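Local atomic coordinates of zinc chaperone AztD (Citrobacter koseri, PDB entry 6CMK), a protein that acts as a periplasmic zinc chaperone, binding zinc ions and passing one of them directly to the solute-binding protein AztC of the AztABCD zinc transport system. Residues E31-R37 and V398-V404; C229-L235 and R246-Y250; P255-T261 and G273-R279. All blocks are in the same frame, centred on the assembly; numbering follows the deposited sequence.

AztD is a beta propeller whose blades these contacts close and join. Contact 1 pairs the first strand, 32-42, with the last, 392-403, so the two ends of the modelled chain meet in one blade and close the ring; contacts 2 and 3 follow one another inside the long loop it closes. Contact 2 joins the last two strands of a blade, and contact 3 ties the connection leaving that blade to the next one. Their centres lie 13 Å apart, and they meet where Tyr250 OH bonds to Thr259 N. Contact 1, across the chain's centre, lies 39 and 38 Å from contacts 2 and 3 between centres and borders zinc site 2, whereas contact 3 borders site 1.

Contact 1 of 3, residues E31-R37 and V398-V404; sequences EDVTAWR and VGGSGKV
The indole of Trp36 lies over the backbone of Gly399 and Gly400. On this face Gly399 C sits 3.4 Å above the ring plane near its centre and Gly400 N lies closer to the rim, while Thr34 CG2 meets the ring edge in plane. With CG anti to its carbonyl carbon (chi1 -66°), the ring swings across the neighbouring strand, and Gly399 CA makes a CH-pi contact, 4.0 Å from the centroid of the Trp36 six-membered ring. Glycine suits position 399, where a side chain would run into Trp36 CA and Ala35 O, and the positive phi of Gly400 (161°) is one that glycine adopts readily.

Eight backbone hydrogen bonds, from the Glu31-Val404 pair to the Arg37-Val398 pair, zip the antiparallel strands together. On the face opposite Trp36, Val33 CG2 touches Val404 CG2 at 3.7 Å, and Ile109 packs on Val33. On the Trp36 face a water donates to Asp32 OD1 (2.6 Å) and accepts from Ser401 OG (2.7 Å); Trp348 of the second subunit bonds to both side chains as well.

This is the "Velcro" closure of a propeller, the first and last strands of the chain sharing a blade. The pairing rests on eight peptide hydrogen bonds, with glycine where Trp36 lies over the strand, and its end places Lys403 beside Asp106 and His405 of zinc site 2.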
ATOM      1  N   GLU B  31       5.043 -13.978 -15.854  1.00 40.05           N
ATOM      2  CA  GLU B  31       4.307 -14.876 -14.972  1.00 53.22           C
ATOM      3  C   GLU B  31       3.919 -14.185 -13.666  1.00 46.97           C
ATOM      4  O   GLU B  31       4.297 -13.041 -13.419  1.00 46.63           O
ATOM      5  CB  GLU B  31       5.134 -16.127 -14.670  1.00 61.50           C
ATOM      6  CG  GLU B  31       6.284 -15.873 -13.710  1.00 72.19           C
ATOM      7  CD  GLU B  31       7.105 -17.116 -13.437  1.00 76.38           C
ATOM      8  OE1 GLU B  31       6.561 -18.232 -13.566  1.00 78.72           O
ATOM      9  OE2 GLU B  31       8.298 -16.975 -13.096  1.00 75.56           O
ATOM     10  N   ASP B  32       3.176 -14.903 -12.829  1.00 31.46           N
ATOM     11  CA  ASP B  32       2.644 -14.393 -11.570  1.00 26.93           C
ATOM     12  C   ASP B  32       3.247 -15.214 -10.438  1.00 31.26           C
ATOM     13  O   ASP B  32       3.052 -16.432 -10.385  1.00 31.29           O
ATOM     14  CB  ASP B  32       1.117 -14.493 -11.574  1.00 34.17           C
ATOM     15  CG  ASP B  32       0.466 -13.502 -10.654  1.00 50.12           C
ATOM     16  OD1 ASP B  32       0.566 -13.678  -9.423  1.00 61.39           O
ATOM     17  OD2 ASP B  32      -0.151 -12.546 -11.170  1.00 52.22           O
ATOM     18  N   VAL B  33       3.983 -14.561  -9.539  1.00 24.18           N
ATOM     19  CA  VAL B  33       4.795 -15.267  -8.557  1.00 21.20           C
ATOM     20  C   VAL B  33       4.368 -14.861  -7.159  1.00 21.67           C
ATOM     21  O   VAL B  33       4.267 -13.668  -6.853  1.00 19.01           O
ATOM     22  CB  VAL B  33       6.295 -14.999  -8.756  1.00 28.51           C
ATOM     23  CG1 VAL B  33       7.099 -15.727  -7.682  1.00 34.63           C
ATOM     24  CG2 VAL B  33       6.710 -15.450 -10.141  1.00 29.02           C
ATOM     25  N   THR B  34       4.141 -15.866  -6.319  1.00 17.10           N
ATOM     26  CA  THR B  34       3.857 -15.705  -4.900  1.00 19.39           C
ATOM     27  C   THR B  34       5.096 -16.114  -4.122  1.00 15.16           C
ATOM     28  O   THR B  34       5.678 -17.170  -4.386  1.00 21.36           O
ATOM     29  CB  THR B  34       2.665 -16.570  -4.471  1.00 25.02           C
ATOM     30  OG1 THR B  34       1.479 -16.150  -5.159  1.00 22.70           O
ATOM     31  CG2 THR B  34       2.429 -16.469  -2.971  1.00 19.46           C
ATOM     32  N   ALA B  35       5.506 -15.285  -3.169  1.00 13.41           N
ATOM     33  CA  ALA B  35       6.693 -15.629  -2.397  1.00 18.38           C
ATOM     34  C   ALA B  35       6.561 -15.059  -0.999  1.00 14.98           C
ATOM     35  O   ALA B  35       6.269 -13.869  -0.834  1.00 13.29           O
ATOM     36  CB  ALA B  35       7.971 -15.109  -3.067  1.00 19.91           C
ATOM     37  N   TRP B  36       6.767 -15.919  -0.003  1.00 16.30           N
ATOM     38  CA  TRP B  36       6.771 -15.519   1.397  1.00 15.20           C
ATOM     39  C   TRP B  36       7.909 -16.233   2.112  1.00 14.01           C
ATOM     40  O   TRP B  36       8.200 -17.398   1.823  1.00 17.01           O
ATOM     41  CB  TRP B  36       5.459 -15.859   2.102  1.00 14.84           C
ATOM     42  CG  TRP B  36       4.235 -15.111   1.621  1.00 13.30           C
ATOM     43  CD1 TRP B  36       3.547 -15.327   0.465  1.00 14.58           C
ATOM     44  CD2 TRP B  36       3.540 -14.072   2.312  1.00 15.71           C
ATOM     45  NE1 TRP B  36       2.467 -14.482   0.383  1.00 15.66           N
ATOM     46  CE2 TRP B  36       2.443 -13.694   1.505  1.00 13.85           C
ATOM     47  CE3 TRP B  36       3.737 -13.414   3.523  1.00 13.42           C
ATOM     48  CZ2 TRP B  36       1.556 -12.701   1.881  1.00 13.22           C
ATOM     49  CZ3 TRP B  36       2.849 -12.426   3.890  1.00 12.12           C
ATOM     50  CH2 TRP B  36       1.775 -12.079   3.068  1.00 12.52           C
ATOM     51  N   ARG B  37       8.533 -15.538   3.061  1.00 15.52           N
ATOM     52  CA  ARG B  37       9.689 -16.063   3.771  1.00 15.68           C
ATOM     53  C   ARG B  37       9.547 -15.830   5.263  1.00 13.98           C
ATOM     54  O   ARG B  37       9.051 -14.786   5.695  1.00 13.23           O
ATOM     55  CB  ARG B  37      10.968 -15.420   3.249  1.00 15.87           C
ATOM     56  CG  ARG B  37      11.298 -15.916   1.866  1.00 17.78           C
ATOM     57  CD  ARG B  37      12.407 -15.142   1.209  1.00 19.17           C
ATOM     58  NE  ARG B  37      12.620 -15.643  -0.140  1.00 19.69           N
ATOM     59  CZ  ARG B  37      13.591 -15.244  -0.948  1.00 22.21           C
ATOM     60  NH1 ARG B  37      14.449 -14.322  -0.550  1.00 21.84           N
ATOM     61  NH2 ARG B  37      13.699 -15.774  -2.158  1.00 23.64           N
ATOM     62  N   VAL B 398       7.624 -12.058   5.759  1.00 11.84           N
ATOM     63  CA  VAL B 398       7.373 -11.059   4.723  1.00 13.00           C
ATOM     64  C   VAL B 398       6.917 -11.770   3.456  1.00 13.06           C
ATOM     65  O   VAL B 398       7.109 -12.976   3.286  1.00 12.80           O
ATOM     66  CB  VAL B 398       8.616 -10.187   4.408  1.00 14.81           C
ATOM     67  CG1 VAL B 398       9.122  -9.482   5.661  1.00 14.83           C
ATOM     68  CG2 VAL B 398       9.728 -11.009   3.747  1.00 18.27           C
ATOM     69  N   GLY B 399       6.327 -11.006   2.547  1.00 11.36           N
ATOM     70  CA  GLY B 399       6.017 -11.555   1.243  1.00 13.70           C
ATOM     71  C   GLY B 399       4.688 -11.063   0.715  1.00 13.53           C
ATOM     72  O   GLY B 399       4.064 -10.164   1.270  1.00 12.65           O
ATOM     73  N   GLY B 400       4.266 -11.698  -0.371  1.00 11.42           N
ATOM     74  CA  GLY B 400       3.084 -11.323  -1.144  1.00 12.68           C
ATOM     75  C   GLY B 400       3.172 -11.942  -2.533  1.00 14.49           C
ATOM     76  O   GLY B 400       3.789 -12.983  -2.717  1.00 14.74           O
ATOM     77  N   SER B 401       2.578 -11.270  -3.515  1.00 16.57           N
ATOM     78  CA  SER B 401       2.694 -11.776  -4.877  1.00 15.92           C
ATOM     79  C   SER B 401       2.734 -10.608  -5.853  1.00 16.05           C
ATOM     80  O   SER B 401       2.325  -9.490  -5.539  1.00 15.18           O
ATOM     81  CB  SER B 401       1.551 -12.741  -5.224  1.00 16.07           C
ATOM     82  OG  SER B 401       0.343 -12.048  -5.494  1.00 17.59           O
ATOM     83  N   GLY B 402       3.264 -10.877  -7.037  1.00 17.13           N
ATOM     84  CA  GLY B 402       3.344  -9.840  -8.045  1.00 18.82           C
ATOM     85  C   GLY B 402       3.654 -10.440  -9.393  1.00 19.85           C
ATOM     86  O   GLY B 402       3.860 -11.647  -9.534  1.00 21.11           O
ATOM     87  N   LYS B 403       3.698  -9.569 -10.394  1.00 21.18           N
ATOM     88  CA  LYS B 403       4.091  -9.994 -11.724  1.00 23.36           C
ATOM     89  C   LYS B 403       5.604 -10.016 -11.867  1.00 25.54           C
ATOM     90  O   LYS B 403       6.333  -9.270 -11.209  1.00 19.95           O
ATOM     91  CB  LYS B 403       3.498  -9.073 -12.790  1.00 21.26           C
ATOM     92  CG  LYS B 403       1.993  -9.137 -12.852  1.00 28.73           C
ATOM     93  CD  LYS B 403       1.443  -8.392 -14.051  1.00 47.56           C
ATOM     94  CE  LYS B 403       0.142  -9.022 -14.518  1.00 59.74           C
ATOM     95  NZ  LYS B 403      -0.478  -8.296 -15.657  1.00 63.98           N
ATOM     96  N   VAL B 404       6.061 -10.899 -12.743  1.00 26.23           N
ATOM     97  CA  VAL B 404       7.437 -10.931 -13.216  1.00 31.18           C
ATOM     98  C   VAL B 404       7.366 -10.866 -14.735  1.00 37.64           C
ATOM     99  O   VAL B 404       6.741 -11.724 -15.367  1.00 36.64           O
ATOM    100  CB  VAL B 404       8.175 -12.194 -12.742  1.00 33.27           C
ATOM    101  CG1 VAL B 404       9.597 -12.226 -13.285  1.00 40.45           C
ATOM    102  CG2 VAL B 404       8.182 -12.242 -11.221  1.00 23.31           C
TER
HETATM  103  O   HOH W   1      -0.989 -13.485  -7.360  1.00 26.25           O

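Contact 2 of 3, residues C229-L235 and R246-Y250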
ATOM      1  N   CYS B 229       1.065   3.549  28.624  1.00 19.43           N
ATOM      2  CA  CYS B 229       1.589   3.849  29.947  1.00 18.85           C
ATOM      3  C   CYS B 229       0.502   3.551  30.978  1.00 22.33           C
ATOM      4  O   CYS B 229      -0.505   2.901  30.676  1.00 22.43           O
ATOM      5  CB  CYS B 229       2.079   5.299  29.999  1.00 24.66           C
ATOM      6  SG  CYS B 229       0.774   6.482  30.226  1.00 24.23           S
ATOM      7  N   GLU B 230       0.712   4.020  32.212  1.00 23.60           N
ATOM      8  CA  GLU B 230      -0.203   3.688  33.303  1.00 23.30           C
ATOM      9  C   GLU B 230      -1.552   4.395  33.192  1.00 24.29           C
ATOM     10  O   GLU B 230      -2.537   3.902  33.750  1.00 24.08           O
ATOM     11  CB  GLU B 230       0.460   4.015  34.646  1.00 23.88           C
ATOM     12  CG  GLU B 230       1.750   3.238  34.872  1.00 27.25           C
ATOM     13  CD  GLU B 230       2.537   3.698  36.094  1.00 35.46           C
ATOM     14  OE1 GLU B 230       2.193   4.741  36.692  1.00 35.81           O
ATOM     15  OE2 GLU B 230       3.510   3.006  36.452  1.00 44.92           O
ATOM     16  N   THR B 231      -1.637   5.523  32.482  1.00 20.12           N
ATOM     17  CA  THR B 231      -2.886   6.276  32.402  1.00 25.60           C
ATOM     18  C   THR B 231      -3.656   6.070  31.101  1.00 21.17           C
ATOM     19  O   THR B 231      -4.837   6.421  31.046  1.00 25.82           O
ATOM     20  CB  THR B 231      -2.621   7.778  32.565  1.00 28.37           C
ATOM     21  OG1 THR B 231      -1.733   8.237  31.535  1.00 29.54           O
ATOM     22  CG2 THR B 231      -2.021   8.073  33.928  1.00 27.06           C
ATOM     23  N   GLY B 232      -3.036   5.521  30.072  1.00 22.32           N
ATOM     24  CA  GLY B 232      -3.691   5.443  28.775  1.00 18.57           C
ATOM     25  C   GLY B 232      -2.665   5.225  27.677  1.00 21.10           C
ATOM     26  O   GLY B 232      -1.586   4.682  27.918  1.00 19.72           O
ATOM     27  N   LEU B 233      -3.032   5.654  26.472  0.84 20.62           N
ATOM     28  CA  LEU B 233      -2.147   5.599  25.321  0.84 15.77           C
ATOM     29  C   LEU B 233      -1.860   7.009  24.835  0.84 19.63           C
ATOM     30  O   LEU B 233      -2.749   7.866  24.830  0.84 22.88           O
ATOM     31  CB  LEU B 233      -2.761   4.798  24.156  0.84 15.73           C
ATOM     32  CG  LEU B 233      -3.383   3.434  24.461  0.84 21.01           C
ATOM     33  CD1 LEU B 233      -3.842   2.743  23.176  0.84 20.32           C
ATOM     34  CD2 LEU B 233      -2.425   2.536  25.221  0.84 26.77           C
ATOM     35  N   LEU B 234      -0.618   7.241  24.434  1.00 16.79           N
ATOM     36  CA  LEU B 234      -0.271   8.406  23.640  1.00 17.29           C
ATOM     37  C   LEU B 234      -0.455   8.002  22.188  1.00 16.30           C
ATOM     38  O   LEU B 234       0.004   6.931  21.782  1.00 19.85           O
ATOM     39  CB  LEU B 234       1.164   8.853  23.889  1.00 18.53           C
ATOM     40  CG  LEU B 234       1.532   9.293  25.300  1.00 19.62           C
ATOM     41  CD1 LEU B 234       2.983   9.710  25.318  1.00 22.60           C
ATOM     42  CD2 LEU B 234       0.654  10.430  25.795  1.00 19.41           C
ATOM     43  N   LEU B 235      -1.151   8.835  21.423  1.00 15.17           N
ATOM     44  CA  LEU B 235      -1.428   8.566  20.022  1.00 17.42           C
ATOM     45  C   LEU B 235      -0.758   9.655  19.207  1.00 14.68           C
ATOM     46  O   LEU B 235      -0.945  10.839  19.495  1.00 18.88           O
ATOM     47  CB  LEU B 235      -2.933   8.536  19.749  1.00 17.24           C
ATOM     48  CG  LEU B 235      -3.687   7.422  20.478  1.00 17.37           C
ATOM     49  CD1 LEU B 235      -5.172   7.495  20.213  1.00 21.48           C
ATOM     50  CD2 LEU B 235      -3.150   6.054  20.081  1.00 15.44           C
ATOM     51  N   ARG B 246      -1.466  13.100  21.236  1.00 18.35           N
ATOM     52  CA  ARG B 246      -2.630  13.238  22.091  1.00 22.17           C
ATOM     53  C   ARG B 246      -2.688  12.055  23.047  1.00 17.92           C
ATOM     54  O   ARG B 246      -2.139  10.986  22.780  1.00 22.15           O
ATOM     55  CB  ARG B 246      -3.926  13.346  21.276  1.00 29.28           C
ATOM     56  CG  ARG B 246      -4.355  12.096  20.527  1.00 32.46           C
ATOM     57  CD  ARG B 246      -5.759  12.293  19.963  1.00 51.74           C
ATOM     58  NE  ARG B 246      -6.280  11.116  19.266  1.00 58.11           N
ATOM     59  CZ  ARG B 246      -7.300  10.364  19.681  1.00 58.75           C
ATOM     60  NH1 ARG B 246      -7.945  10.639  20.809  1.00 43.70           N
ATOM     61  NH2 ARG B 246      -7.684   9.323  18.954  1.00 58.88           N
ATOM     62  N   HIS B 247      -3.348  12.262  24.177  1.00 21.20           N
ATOM     63  CA  HIS B 247      -3.470  11.233  25.201  1.00 22.65           C
ATOM     64  C   HIS B 247      -4.882  10.678  25.187  1.00 23.45           C
ATOM     65  O   HIS B 247      -5.853  11.441  25.231  1.00 25.39           O
ATOM     66  CB  HIS B 247      -3.138  11.781  26.590  1.00 30.98           C
ATOM     67  CG  HIS B 247      -3.230  10.756  27.679  1.00 29.41           C
ATOM     68  ND1 HIS B 247      -4.290  10.694  28.557  1.00 31.80           N
ATOM     69  CD2 HIS B 247      -2.390   9.753  28.031  1.00 32.60           C
ATOM     70  CE1 HIS B 247      -4.098   9.698  29.406  1.00 29.87           C
ATOM     71  NE2 HIS B 247      -2.953   9.111  29.108  1.00 29.17           N
ATOM     72  N   LEU B 248      -4.990   9.355  25.113  1.00 24.05           N
ATOM     73  CA  LEU B 248      -6.264   8.662  25.213  1.00 19.77           C
ATOM     74  C   LEU B 248      -6.285   7.873  26.518  1.00 18.95           C
ATOM     75  O   LEU B 248      -5.626   6.825  26.612  1.00 19.35           O
ATOM     76  CB  LEU B 248      -6.469   7.737  24.014  1.00 18.55           C
ATOM     77  CG  LEU B 248      -7.721   6.854  24.043  1.00 22.47           C
ATOM     78  CD1 LEU B 248      -8.977   7.709  24.078  1.00 26.66           C
ATOM     79  CD2 LEU B 248      -7.714   5.921  22.839  1.00 22.48           C
ATOM     80  N   PRO B 249      -6.987   8.323  27.549  1.00 23.08           N
ATOM     81  CA  PRO B 249      -6.992   7.566  28.807  1.00 24.77           C
ATOM     82  C   PRO B 249      -7.762   6.267  28.670  1.00 24.20           C
ATOM     83  O   PRO B 249      -8.697   6.157  27.874  1.00 23.83           O
ATOM     84  CB  PRO B 249      -7.669   8.514  29.802  1.00 31.66           C
ATOM     85  CG  PRO B 249      -8.445   9.464  28.979  1.00 33.34           C
ATOM     86  CD  PRO B 249      -7.774   9.565  27.640  1.00 28.80           C
ATOM     87  N   TYR B 250      -7.350   5.268  29.454  1.00 21.50           N
ATOM     88  CA  TYR B 250      -8.100   4.023  29.506  1.00 18.59           C
ATOM     89  C   TYR B 250      -9.553   4.315  29.849  1.00 27.08           C
ATOM     90  O   TYR B 250      -9.846   5.098  30.757  1.00 24.91           O
ATOM     91  CB  TYR B 250      -7.509   3.065  30.544  1.00 19.34           C
ATOM     92  CG  TYR B 250      -6.099   2.636  30.224  1.00 20.67           C
ATOM     93  CD1 TYR B 250      -5.826   1.892  29.088  1.00 20.48           C
ATOM     94  CD2 TYR B 250      -5.041   2.980  31.046  1.00 24.79           C
ATOM     95  CE1 TYR B 250      -4.540   1.503  28.776  1.00 22.16           C
ATOM     96  CE2 TYR B 250      -3.751   2.592  30.747  1.00 24.10           C
ATOM     97  CZ  TYR B 250      -3.500   1.856  29.611  1.00 24.66           C
ATOM     98  OH  TYR B 250      -2.212   1.468  29.299  1.00 20.40           O
TER
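Tyr250 OH is gripped from two directions: it donates to Cys229 O, only 2.6 Å away, and accepts a hydrogen bond from Thr259 N. A tyrosine suits the place because its hydroxyl reaches past the end of the strand to the turn 229-232, while its ring serves as a lid. Gly232 CA lies over one face, 3.6 Å from the centroid of the Tyr250 ring, in a CH-pi contact; glycine suits this position because a side chain would run into Leu248 O and the His247 ring. Tyr250 N adds a longer bond of 3.2 Å to Thr231 O, so this residue holds the turn by both backbone and side chain.

Next along the hairpin, Thr231 OG1 and His247 NE2 share a hydrogen bond of 2.9 Å. The imidazole reaches the threonine because His247 CG is anti to its backbone N (chi1 -179°), which carries the ring over toward the turn; Leu234 CD2 meets the same ring at its edge, in plane.

On the other face of the sheet Leu235 CD1 packs on the flat face of the Arg246 guanidinium, 3.3 Å above its plane and displaced toward the rim, and also touches Leu248 CD2 at 4.0 Å. Four backbone bonds, two between Leu233 and Leu248 and two between Leu235 and Arg246, fix the antiparallel register.

The hairpin forms the last two strands of a propeller blade. Strand 224-228 flanks strand 232-237 on its other side, Cys229 is tied by a disulfide to Cys212, and strands 279-283 and 291-295 of the following blade pack against Leu248 and Tyr250.

Contact 3 of 3, residues P255-T261 and G273-R279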
ATOM      1  N   PRO B 255     -11.722  -2.589  33.966  1.00 27.99           N
ATOM      2  CA  PRO B 255     -11.252  -2.879  35.326  1.00 34.52           C
ATOM      3  C   PRO B 255      -9.857  -2.317  35.527  1.00 30.86           C
ATOM      4  O   PRO B 255      -9.291  -1.744  34.591  1.00 29.40           O
ATOM      5  CB  PRO B 255     -11.276  -4.412  35.382  1.00 30.26           C
ATOM      6  CG  PRO B 255     -11.029  -4.826  33.962  1.00 23.41           C
ATOM      7  CD  PRO B 255     -11.673  -3.777  33.097  1.00 28.12           C
ATOM      8  N   GLU B 256      -9.285  -2.468  36.718  1.00 33.12           N
ATOM      9  CA  GLU B 256      -7.955  -1.924  36.952  1.00 32.91           C
ATOM     10  C   GLU B 256      -6.923  -2.673  36.119  1.00 32.84           C
ATOM     11  O   GLU B 256      -7.006  -3.889  35.932  1.00 32.09           O
ATOM     12  CB  GLU B 256      -7.584  -1.972  38.439  1.00 34.69           C
ATOM     13  CG  GLU B 256      -7.923  -3.251  39.194  1.00 65.63           C
ATOM     14  CD  GLU B 256      -7.744  -3.087  40.692  1.00 96.95           C
ATOM     15  OE1 GLU B 256      -7.120  -3.966  41.326  1.00107.15           O
ATOM     16  OE2 GLU B 256      -8.219  -2.066  41.236  1.00105.39           O
ATOM     17  N   GLY B 257      -5.969  -1.926  35.592  1.00 36.71           N
ATOM     18  CA  GLY B 257      -4.908  -2.501  34.794  1.00 28.02           C
ATOM     19  C   GLY B 257      -4.285  -1.434  33.923  1.00 26.97           C
ATOM     20  O   GLY B 257      -4.695  -0.274  33.926  1.00 28.47           O
ATOM     21  N   SER B 258      -3.264  -1.852  33.185  1.00 25.25           N
ATOM     22  CA  SER B 258      -2.665  -0.982  32.181  1.00 28.71           C
ATOM     23  C   SER B 258      -1.906  -1.851  31.194  1.00 22.74           C
ATOM     24  O   SER B 258      -1.683  -3.042  31.421  1.00 23.39           O
ATOM     25  CB  SER B 258      -1.739   0.070  32.804  1.00 27.04           C
ATOM     26  OG  SER B 258      -0.553  -0.523  33.308  1.00 28.56           O
ATOM     27  N   THR B 259      -1.510  -1.227  30.092  1.00 17.21           N
ATOM     28  CA  THR B 259      -0.870  -1.901  28.975  1.00 17.45           C
ATOM     29  C   THR B 259       0.627  -1.624  28.986  1.00 18.12           C
ATOM     30  O   THR B 259       1.050  -0.473  29.156  1.00 19.93           O
ATOM     31  CB  THR B 259      -1.474  -1.425  27.652  1.00 18.34           C
ATOM     32  OG1 THR B 259      -2.867  -1.760  27.622  1.00 18.91           O
ATOM     33  CG2 THR B 259      -0.761  -2.069  26.476  1.00 16.39           C
ATOM     34  N   SER B 260       1.421  -2.676  28.784  1.00 18.19           N
ATOM     35  CA  SER B 260       2.861  -2.544  28.630  1.00 17.38           C
ATOM     36  C   SER B 260       3.390  -3.116  27.319  1.00 20.80           C
ATOM     37  O   SER B 260       4.591  -3.010  27.063  1.00 20.03           O
ATOM     38  CB  SER B 260       3.584  -3.211  29.810  1.00 22.17           C
ATOM     39  OG  SER B 260       3.260  -4.586  29.909  1.00 24.79           O
ATOM     40  N   THR B 261       2.539  -3.711  26.480  1.00 19.56           N
ATOM     41  CA  THR B 261       2.963  -4.258  25.198  1.00 14.42           C
ATOM     42  C   THR B 261       1.824  -4.067  24.212  1.00 14.67           C
ATOM     43  O   THR B 261       0.672  -4.319  24.566  1.00 16.19           O
ATOM     44  CB  THR B 261       3.302  -5.754  25.303  1.00 26.30           C
ATOM     45  OG1 THR B 261       4.098  -5.986  26.469  1.00 34.68           O
ATOM     46  CG2 THR B 261       4.057  -6.230  24.068  1.00 23.32           C
ATOM     47  N   GLY B 273      -3.545  -4.362  23.218  1.00 14.35           N
ATOM     48  CA  GLY B 273      -2.575  -4.330  24.289  1.00 15.77           C
ATOM     49  C   GLY B 273      -2.824  -5.443  25.277  1.00 15.28           C
ATOM     50  O   GLY B 273      -3.940  -5.963  25.374  1.00 16.68           O
ATOM     51  N   ASN B 274      -1.792  -5.831  26.017  1.00 14.64           N
ATOM     52  CA  ASN B 274      -2.066  -6.596  27.213  1.00 15.55           C
ATOM     53  C   ASN B 274      -2.740  -5.687  28.240  1.00 17.95           C
ATOM     54  O   ASN B 274      -2.829  -4.468  28.073  1.00 19.12           O
ATOM     55  CB  ASN B 274      -0.782  -7.242  27.754  1.00 19.32           C
ATOM     56  CG  ASN B 274       0.226  -6.236  28.288  1.00 27.64           C
ATOM     57  OD1 ASN B 274       0.298  -5.090  27.849  1.00 18.60           O
ATOM     58  ND2 ASN B 274       1.034  -6.683  29.241  1.00 37.60           N
ATOM     59  N   TYR B 275      -3.262  -6.297  29.299  1.00 17.80           N
ATOM     60  CA  TYR B 275      -3.990  -5.542  30.309  1.00 18.70           C
ATOM     61  C   TYR B 275      -3.999  -6.383  31.567  1.00 22.85           C
ATOM     62  O   TYR B 275      -5.056  -6.769  32.069  1.00 21.83           O
ATOM     63  CB  TYR B 275      -5.411  -5.203  29.836  1.00 23.05           C
ATOM     64  CG  TYR B 275      -6.014  -4.011  30.553  1.00 22.47           C
ATOM     65  CD1 TYR B 275      -5.544  -2.726  30.316  1.00 18.70           C
ATOM     66  CD2 TYR B 275      -7.052  -4.171  31.462  1.00 22.45           C
ATOM     67  CE1 TYR B 275      -6.080  -1.634  30.969  1.00 19.44           C
ATOM     68  CE2 TYR B 275      -7.599  -3.085  32.122  1.00 24.45           C
ATOM     69  CZ  TYR B 275      -7.106  -1.812  31.872  1.00 29.36           C
ATOM     70  OH  TYR B 275      -7.637  -0.718  32.518  1.00 25.47           O
ATOM     71  N   GLY B 276      -2.812  -6.656  32.077  1.00 22.30           N
ATOM     72  CA  GLY B 276      -2.623  -7.717  33.025  1.00 22.93           C
ATOM     73  C   GLY B 276      -2.261  -8.984  32.281  1.00 29.00           C
ATOM     74  O   GLY B 276      -2.330  -9.057  31.050  1.00 27.28           O
ATOM     75  N   PRO B 277      -1.869 -10.015  33.020  1.00 24.00           N
ATOM     76  CA  PRO B 277      -1.261 -11.189  32.372  1.00 25.99           C
ATOM     77  C   PRO B 277      -2.245 -12.080  31.620  1.00 23.70           C
ATOM     78  O   PRO B 277      -1.800 -12.842  30.750  1.00 24.09           O
ATOM     79  CB  PRO B 277      -0.600 -11.934  33.544  1.00 34.44           C
ATOM     80  CG  PRO B 277      -1.270 -11.413  34.777  1.00 34.34           C
ATOM     81  CD  PRO B 277      -1.720 -10.023  34.482  1.00 27.97           C
ATOM     82  N   ASP B 278      -3.559 -11.998  31.889  1.00 24.09           N
ATOM     83  CA  ASP B 278      -4.523 -12.863  31.212  1.00 22.27           C
ATOM     84  C   ASP B 278      -5.652 -12.065  30.564  1.00 20.55           C
ATOM     85  O   ASP B 278      -6.717 -12.617  30.279  1.00 19.65           O
ATOM     86  CB  ASP B 278      -5.097 -13.909  32.174  1.00 28.38           C
ATOM     87  CG  ASP B 278      -5.887 -13.294  33.321  1.00 42.01           C
ATOM     88  OD1 ASP B 278      -5.954 -12.054  33.424  1.00 39.12           O
ATOM     89  OD2 ASP B 278      -6.447 -14.066  34.126  1.00 54.41           O
ATOM     90  N   ARG B 279      -5.432 -10.787  30.288  1.00 20.22           N
ATOM     91  CA  ARG B 279      -6.420  -9.956  29.618  1.00 17.13           C
ATOM     92  C   ARG B 279      -5.744  -9.193  28.491  1.00 17.45           C
ATOM     93  O   ARG B 279      -4.544  -8.935  28.546  1.00 17.26           O
ATOM     94  CB  ARG B 279      -7.065  -8.961  30.590  1.00 17.59           C
ATOM     95  CG  ARG B 279      -7.957  -9.597  31.626  1.00 18.82           C
ATOM     96  CD  ARG B 279      -8.166  -8.665  32.801  1.00 25.39           C
ATOM     97  NE  ARG B 279      -9.314  -9.070  33.607  1.00 35.75           N
ATOM     98  CZ  ARG B 279      -9.670  -8.494  34.750  1.00 39.20           C
ATOM     99  NH1 ARG B 279     -10.737  -8.932  35.402  1.00 50.16           N
ATOM    100  NH2 ARG B 279      -8.960  -7.489  35.244  1.00 38.94           N
TER
HETATM  101  O   HOH W   2      -6.651  -6.231  34.459  1.00 30.60           O
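Asn274 packs tightly into the bend at Ser260 and Thr261, whereas Arg279 meets Pro255 and Glu256 loosely at the partly exposed end. The asparagine uses both halves of its amide. OD1 receives Ser260 N at 2.8 Å, on a lone pair in the carbonyl plane, and also Thr261 N at 3.0 Å, which comes from well above that plane; ND2 donates to Ser260 OG at 3.1 Å, almost in the plane of the amide. With three bonds the amide cannot easily rotate. Asn274 CG stands between its backbone N and carbonyl carbon (chi1 68°), which turns the group back over the bend. Thr259 adds a short bond from OG1 to Asn274 O (2.7 Å).

Segment 255-261 is the connection between two blades of the propeller, leading from strand 244-249 to strand 262-264, while 273-279 ends one strand of the new blade and turns through a type I turn, Gly276 to Arg279, into the next. The bend also reaches zinc site 1: Ser260 O accepts a hydrogen bond from ND1 of His216, a ligand of that site, and so probably orients the imidazole as a second-shell residue.

Tyr275 bridges the two regions. Its ring lies under Gly257, whose CA is 4.0 Å from the Tyr275 ring centroid, a closeness suited to glycine, and its hydroxyl donates to Pro255 O at 2.8 Å. Beyond it one water bridges the segments, donating to Glu256 O and Tyr275 O and accepting from Arg279 NH2 at 2.7 Å. Pro255 CG rests over one face of the Arg279 guanidinium, whose NE is bonded to Gln295 on strand 291-295.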